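Local coordinates for A rubisco-like protein (Burkholderia fungorum, PDB 3NWR) that is a rubisco-like protein of the RuBisCO large-chain family, classed as a lyase, and probably acts on a substrate other than ribulose bisphosphate, at residues S74-L80 with L121-G126; I21-P27 with T85-R91. All blocks are in the same frame, centred on the assembly; numbering follows the deposited sequence.

Both contacts lie in the N-terminal domain, whose four-stranded antiparallel sheet has the order 60-70, 89-99, 14-23, 126-133. From the N terminus, strand 14-23 comes first; contact 2 closes the long excursion through helix 27-37 and strand 60-70 by pairing the end of strand 14-23 with the start of strand 89-99. Contact 1 begins inside that excursion, at 74-80, and closes on 121-126 beyond it, after helix 107-114 and just before strand 126-133. The two closures therefore cross rather than nest. Their centres are about 9 Å apart, and Glu22, near the end of strand 14-23, holds Ser74 in the loop leading into helix 78-82 and Thr125 in the bulge at strand 126-133.

Contact 1: residues S74-L80 with L121-G126; sequences SLPNAWL and LGEVTG
Asn77 reaches across to the 121-126 turn with its side-chain amide, and a single nitrogen, ND2, serves two backbone carbonyls. It donates to Val124 O at 2.9 Å, with that oxygen almost in the amide plane, and to Gly122 O at 2.8 Å, a more bent bond (137°) to an acceptor tilted from the plane. With CG anti to the backbone N (chi1 -179°), the amide extends from the loop toward the turn, while OD1 is left to accept from Leu80 N in a nearly straight bond of 2.9 Å. Asn77 is thus the N-cap of the helix that follows, and its amide, bonded at both ends, is fixed in rotation. The partner is a type I beta turn, Leu121 to Val124, closed by Val124 N to Leu121 O.

Packing is tightest around Gly122. Its carbonyl oxygen lies 3.3 Å from Leu80 CG and is also approached obliquely by the Trp79 ring at CE3. Beside it, Leu80 CD1 meets the methyl CG2 of Thr125 at 3.6 Å, the two side chains crossing at about a right angle. At the other end, Leu75 lays CB, CG and CD1 alongside Thr125 O. The looser side is at Glu123, partly exposed, whose CB points away from 74-80; its side chain comes no closer than 4.9 Å to that segment and forms a weak, long ion pair with Arg29.

Thr125 and Gly126 form a classic beta bulge opposite Glu22, whose carboxylate takes hydrogen bonds with Ser74 OG and Thr125 OG1. Arg293 of the second subunit bonds to Pro76 O and Val124 O. The contact joins the start of helix 78-82 to the turn before strand 126-133, with helix 27-37 packed on the turn.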
loop_
_atom_site.group_PDB
_atom_site.type_symbol
_atom_site.label_atom_id
_atom_site.label_comp_id
_atom_site.label_asym_id
_atom_site.label_seq_id
_atom_site.Cartn_x
_atom_site.Cartn_y
_atom_site.Cartn_z
ATOM N N SER A 74 12.606 13.874 12.452
ATOM C CA SER A 74 12.481 13.481 11.052
ATOM C C SER A 74 11.071 13.710 10.508
ATOM O O SER A 74 10.900 13.997 9.322
ATOM C CB SER A 74 12.877 12.018 10.866
ATOM O OG SER A 74 14.243 11.807 11.194
ATOM N N LEU A 75 10.071 13.572 11.374
ATOM C CA LEU A 75 8.671 13.726 10.983
ATOM C C LEU A 75 7.932 14.684 11.910
ATOM O O LEU A 75 8.200 14.725 13.113
ATOM C CB LEU A 75 7.948 12.376 11.021
ATOM C CG LEU A 75 8.516 11.212 10.204
ATOM C CD1 LEU A 75 7.772 9.933 10.586
ATOM C CD2 LEU A 75 8.397 11.484 8.707
ATOM N N PRO A 76 6.984 15.455 11.357
ATOM C CA PRO A 76 6.087 16.241 12.211
ATOM C C PRO A 76 5.289 15.335 13.138
ATOM O O PRO A 76 5.034 14.169 12.819
ATOM C CB PRO A 76 5.129 16.900 11.211
ATOM C CG PRO A 76 5.829 16.852 9.899
ATOM C CD PRO A 76 6.691 15.627 9.923
ATOM N N ASN A 77 4.887 15.872 14.280
ATOM C CA ASN A 77 4.086 15.114 15.216
ATOM C C ASN A 77 3.294 16.060 16.103
ATOM O O ASN A 77 3.875 16.759 16.929
ATOM C CB ASN A 77 4.986 14.196 16.054
ATOM C CG ASN A 77 4.201 13.353 17.029
ATOM O OD1 ASN A 77 3.237 13.821 17.631
ATOM N ND2 ASN A 77 4.595 12.093 17.182
ATOM N N ALA A 78 1.975 16.083 15.919
ATOM C CA ALA A 78 1.116 17.042 16.613
ATOM C C ALA A 78 0.992 16.771 18.111
ATOM O O ALA A 78 0.877 17.704 18.907
ATOM C CB ALA A 78 -0.266 17.087 15.966
ATOM N N TRP A 79 1.006 15.501 18.497
ATOM C CA TRP A 79 0.900 15.140 19.902
ATOM C C TRP A 79 2.136 15.612 20.661
ATOM O O TRP A 79 2.025 16.200 21.736
ATOM C CB TRP A 79 0.696 13.628 20.067
ATOM C CG TRP A 79 0.392 13.204 21.477
ATOM C CD1 TRP A 79 -0.821 13.243 22.104
ATOM C CD2 TRP A 79 1.320 12.673 22.431
ATOM N NE1 TRP A 79 -0.705 12.771 23.392
ATOM C CE2 TRP A 79 0.600 12.415 23.616
ATOM C CE3 TRP A 79 2.691 12.388 22.396
ATOM C CZ2 TRP A 79 1.204 11.887 24.758
ATOM C CZ3 TRP A 79 3.291 11.863 23.532
ATOM C CH2 TRP A 79 2.548 11.619 24.698
ATOM N N LEU A 80 3.311 15.377 20.090
ATOM C CA LEU A 80 4.544 15.783 20.750
ATOM C C LEU A 80 4.666 17.300 20.839
ATOM O O LEU A 80 5.136 17.829 21.845
ATOM C CB LEU A 80 5.767 15.178 20.055
ATOM C CG LEU A 80 5.968 13.685 20.315
ATOM C CD1 LEU A 80 7.072 13.126 19.427
ATOM C CD2 LEU A 80 6.285 13.435 21.787
ATOM N N LEU A 121 2.052 6.425 15.680
ATOM C CA LEU A 121 2.164 6.597 17.131
ATOM C C LEU A 121 2.555 8.015 17.511
ATOM O O LEU A 121 3.471 8.591 16.934
ATOM C CB LEU A 121 3.174 5.606 17.721
ATOM C CG LEU A 121 2.818 4.119 17.633
ATOM C CD1 LEU A 121 3.962 3.296 18.172
ATOM C CD2 LEU A 121 1.554 3.809 18.404
ATOM N N GLY A 122 1.857 8.563 18.502
ATOM C CA GLY A 122 2.161 9.901 18.976
ATOM C C GLY A 122 3.538 9.985 19.601
ATOM O O GLY A 122 4.119 11.067 19.693
ATOM N N GLU A 123 4.070 8.837 20.015
ATOM C CA GLU A 123 5.379 8.789 20.666
ATOM C C GLU A 123 6.556 8.991 19.716
ATOM O O GLU A 123 7.654 9.331 20.153
ATOM C CB GLU A 123 5.569 7.460 21.404
ATOM C CG GLU A 123 4.734 7.303 22.651
ATOM C CD GLU A 123 3.356 6.739 22.371
ATOM O OE1 GLU A 123 2.994 6.573 21.185
ATOM O OE2 GLU A 123 2.623 6.468 23.349
ATOM N N VAL A 124 6.342 8.772 18.419
ATOM C CA VAL A 124 7.473 8.696 17.494
ATOM C C VAL A 124 7.568 9.816 16.459
ATOM O O VAL A 124 6.556 10.339 15.985
ATOM C CB VAL A 124 7.508 7.339 16.751
ATOM C CG1 VAL A 124 7.516 6.186 17.755
ATOM C CG2 VAL A 124 6.329 7.220 15.787
ATOM N N THR A 125 8.803 10.165 16.120
ATOM C CA THR A 125 9.077 11.083 15.023
ATOM C C THR A 125 9.782 10.346 13.883
ATOM O O THR A 125 10.287 10.959 12.943
ATOM C CB THR A 125 9.915 12.295 15.494
ATOM O OG1 THR A 125 11.108 11.841 16.158
ATOM C CG2 THR A 125 9.089 13.144 16.449
ATOM N N GLY A 126 9.803 9.021 13.984
ATOM C CA GLY A 126 10.358 8.153 12.961
ATOM C C GLY A 126 10.058 6.703 13.317
ATOM O O GLY A 126 10.176 6.308 14.478
#

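Contact 2: residues I21-P27 with T85-R91. With SO4 (sulfate ion), chain D.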
loop_
_atom_site.group_PDB
_atom_site.type_symbol
_atom_site.label_atom_id
_atom_site.label_comp_id
_atom_site.label_asym_id
_atom_site.label_seq_id
_atom_site.Cartn_x
_atom_site.Cartn_y
_atom_site.Cartn_z
ATOM N N ILE A 21 13.519 3.231 15.198
ATOM C CA ILE A 21 12.570 4.206 15.706
ATOM C C ILE A 21 13.275 5.485 16.126
ATOM O O ILE A 21 14.482 5.493 16.375
ATOM C CB ILE A 21 11.731 3.666 16.880
ATOM C CG1 ILE A 21 12.615 3.388 18.102
ATOM C CG2 ILE A 21 10.973 2.422 16.446
ATOM C CD1 ILE A 21 11.811 3.150 19.381
ATOM N N GLU A 22 12.517 6.572 16.146
ATOM C CA GLU A 22 13.029 7.870 16.559
ATOM C C GLU A 22 11.993 8.506 17.467
ATOM O O GLU A 22 10.802 8.515 17.156
ATOM C CB GLU A 22 13.274 8.750 15.338
ATOM C CG GLU A 22 13.862 10.123 15.646
ATOM C CD GLU A 22 13.873 11.010 14.414
ATOM O OE1 GLU A 22 14.589 10.663 13.444
ATOM O OE2 GLU A 22 13.150 12.027 14.418
ATOM N N THR A 23 12.443 9.038 18.602
ATOM C CA THR A 23 11.526 9.581 19.597
ATOM C C THR A 23 12.303 10.466 20.564
ATOM O O THR A 23 13.460 10.181 20.867
ATOM C CB THR A 23 10.826 8.449 20.394
ATOM O OG1 THR A 23 9.969 9.012 21.395
ATOM C CG2 THR A 23 11.859 7.521 21.058
ATOM N N PRO A 24 11.677 11.555 21.036
ATOM C CA PRO A 24 12.349 12.355 22.063
ATOM C C PRO A 24 12.140 11.719 23.433
ATOM O O PRO A 24 12.746 12.155 24.417
ATOM C CB PRO A 24 11.619 13.688 21.985
ATOM C CG PRO A 24 10.226 13.322 21.588
ATOM C CD PRO A 24 10.365 12.119 20.667
ATOM N N LEU A 25 11.281 10.702 23.492
ATOM C CA LEU A 25 10.999 9.993 24.732
ATOM C C LEU A 25 11.991 8.845 24.919
ATOM O O LEU A 25 12.949 8.707 24.153
ATOM C CB LEU A 25 9.550 9.479 24.739
ATOM C CG LEU A 25 8.481 10.499 24.328
ATOM C CD1 LEU A 25 7.093 9.874 24.347
ATOM C CD2 LEU A 25 8.527 11.746 25.213
ATOM N N ASP A 26 11.769 8.022 25.938
ATOM C CA ASP A 26 12.632 6.874 26.196
ATOM C C ASP A 26 12.408 5.775 25.157
ATOM O O ASP A 26 11.302 5.247 25.057
ATOM C CB ASP A 26 12.346 6.309 27.585
ATOM C CG ASP A 26 13.206 5.111 27.908
ATOM O OD1 ASP A 26 14.427 5.297 28.082
ATOM O OD2 ASP A 26 12.662 3.985 27.981
ATOM N N PRO A 27 13.449 5.433 24.380
ATOM C CA PRO A 27 13.272 4.417 23.328
ATOM C C PRO A 27 12.723 3.086 23.837
ATOM O O PRO A 27 11.867 2.497 23.178
ATOM C CB PRO A 27 14.684 4.239 22.770
ATOM C CG PRO A 27 15.320 5.597 22.965
ATOM C CD PRO A 27 14.763 6.098 24.287
ATOM N N THR A 85 7.494 18.774 23.925
ATOM C CA THR A 85 8.526 17.822 24.313
ATOM C C THR A 85 9.853 18.253 23.695
ATOM O O THR A 85 9.938 18.463 22.484
ATOM C CB THR A 85 8.174 16.389 23.858
ATOM O OG1 THR A 85 6.814 16.098 24.203
ATOM C CG2 THR A 85 9.085 15.376 24.529
ATOM N N PRO A 86 10.892 18.410 24.527
ATOM C CA PRO A 86 12.187 18.878 24.027
ATOM C C PRO A 86 12.974 17.767 23.343
ATOM O O PRO A 86 12.757 16.587 23.628
ATOM C CB PRO A 86 12.908 19.310 25.303
ATOM C CG PRO A 86 12.373 18.388 26.345
ATOM C CD PRO A 86 10.934 18.109 25.970
ATOM N N GLY A 87 13.877 18.149 22.448
ATOM C CA GLY A 87 14.804 17.201 21.859
ATOM C C GLY A 87 15.825 16.800 22.904
ATOM O O GLY A 87 15.686 17.158 24.076
ATOM N N PRO A 88 16.862 16.057 22.495
ATOM C CA PRO A 88 17.109 15.611 21.120
ATOM C C PRO A 88 16.152 14.489 20.727
ATOM O O PRO A 88 15.401 13.994 21.565
ATOM C CB PRO A 88 18.540 15.057 21.178
ATOM C CG PRO A 88 19.096 15.495 22.503
ATOM C CD PRO A 88 17.929 15.622 23.410
ATOM N N TRP A 89 16.188 14.102 19.460
ATOM C CA TRP A 89 15.325 13.030 18.979
ATOM C C TRP A 89 16.105 11.734 18.890
ATOM O O TRP A 89 16.844 11.483 17.935
ATOM C CB TRP A 89 14.645 13.440 17.670
ATOM C CG TRP A 89 13.635 14.482 17.965
ATOM C CD1 TRP A 89 12.306 14.290 18.205
ATOM C CD2 TRP A 89 13.881 15.879 18.155
ATOM N NE1 TRP A 89 11.702 15.487 18.504
ATOM C CE2 TRP A 89 12.648 16.478 18.475
ATOM C CE3 TRP A 89 15.023 16.683 18.066
ATOM C CZ2 TRP A 89 12.520 17.846 18.705
ATOM C CZ3 TRP A 89 14.893 18.043 18.297
ATOM C CH2 TRP A 89 13.652 18.608 18.613
ATOM N N ARG A 90 15.965 10.934 19.937
ATOM C CA ARG A 90 16.748 9.733 20.095
ATOM C C ARG A 90 16.393 8.691 19.041
ATOM O O ARG A 90 15.254 8.622 18.580
ATOM C CB ARG A 90 16.574 9.182 21.509
ATOM C CG ARG A 90 16.916 10.223 22.583
ATOM C CD ARG A 90 16.442 9.806 23.969
ATOM N NE ARG A 90 17.167 8.638 24.451
ATOM C CZ ARG A 90 17.012 8.112 25.662
ATOM N NH1 ARG A 90 16.145 8.645 26.514
ATOM N NH2 ARG A 90 17.714 7.046 26.012
ATOM N N ARG A 91 17.377 7.889 18.664
ATOM C CA ARG A 91 17.172 6.849 17.671
ATOM C C ARG A 91 17.590 5.504 18.229
ATOM O O ARG A 91 18.546 5.408 18.998
ATOM C CB ARG A 91 17.949 7.170 16.397
ATOM C CG ARG A 91 17.364 8.355 15.633
ATOM C CD ARG A 91 18.303 8.866 14.557
ATOM N NE ARG A 91 18.538 7.883 13.509
ATOM C CZ ARG A 91 19.681 7.221 13.342
ATOM N NH1 ARG A 91 20.703 7.430 14.161
ATOM N NH2 ARG A 91 19.802 6.344 12.357
HETATM S S SO4 D . 9.529 9.020 28.791
HETATM O O1 SO4 D . 8.188 9.596 28.833
HETATM O O2 SO4 D . 10.486 10.038 28.370
HETATM O O3 SO4 D . 9.558 7.901 27.859
HETATM O O4 SO4 D . 9.881 8.538 30.125
HETATM O O HOH W 1 14.309 11.079 26.469
HETATM O O HOH W 2 14.830 13.883 24.321
HETATM O O HOH W 3 17.866 5.638 28.474
HETATM O O HOH W 4 15.188 7.887 29.086
#
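Arg90 leaves its strand with CG anti to the carbonyl carbon (chi1 -55°) and bends at chi3 (67°), which brings a face of its guanidinium up against CD of Pro27. Pro27 CD lies 3.3 Å from Arg90 CZ, above the centre of that face, and the two side chains cross at about a right angle. The guanidinium edge is bordered by three waters in its plane: one links Arg90 NH1 to Pro24 O, another joins NH1 to Asp26 OD1, and the third accepts from NH2, which also forms a salt bridge with Glu66. Asp26 OD1 itself stays 4.1 Å from Arg90 NH1, off to one side of the guanidinium plane, where no N-H points at it; Asp26 OD2 caps the following helix by accepting from Arg29 N.

Beneath these side chains runs the antiparallel pairing of the two central strands, 14-23 and 89-99, in the four-stranded sheet of the RuBisCO-type N-terminal domain. Thr23 and Arg90 are a hydrogen-bonded pair: Thr23 N donates to Arg90 O at 2.8 Å, whereas the return bond from Arg90 N is weak (123°). Glu22 and Arg91, a non-hydrogen-bonded pair, lie on the other face and touch through CG to CG at 3.9 Å.

Past the strand end, an ST turn bends 21-27, with Leu25 N donating to Thr23 OG1, which is also hydrogen-bonded to Glu123 O. Pro24 then packs CD against Trp89 CD1 at 3.8 Å, and Leu25 CD2 meets the Thr85 methyl CG2 at 3.7 Å. A sulfate, probably from the crystallisation liquor, accepts from Asp26 N through O3 at 2.9 Å and is also bound by Arg29.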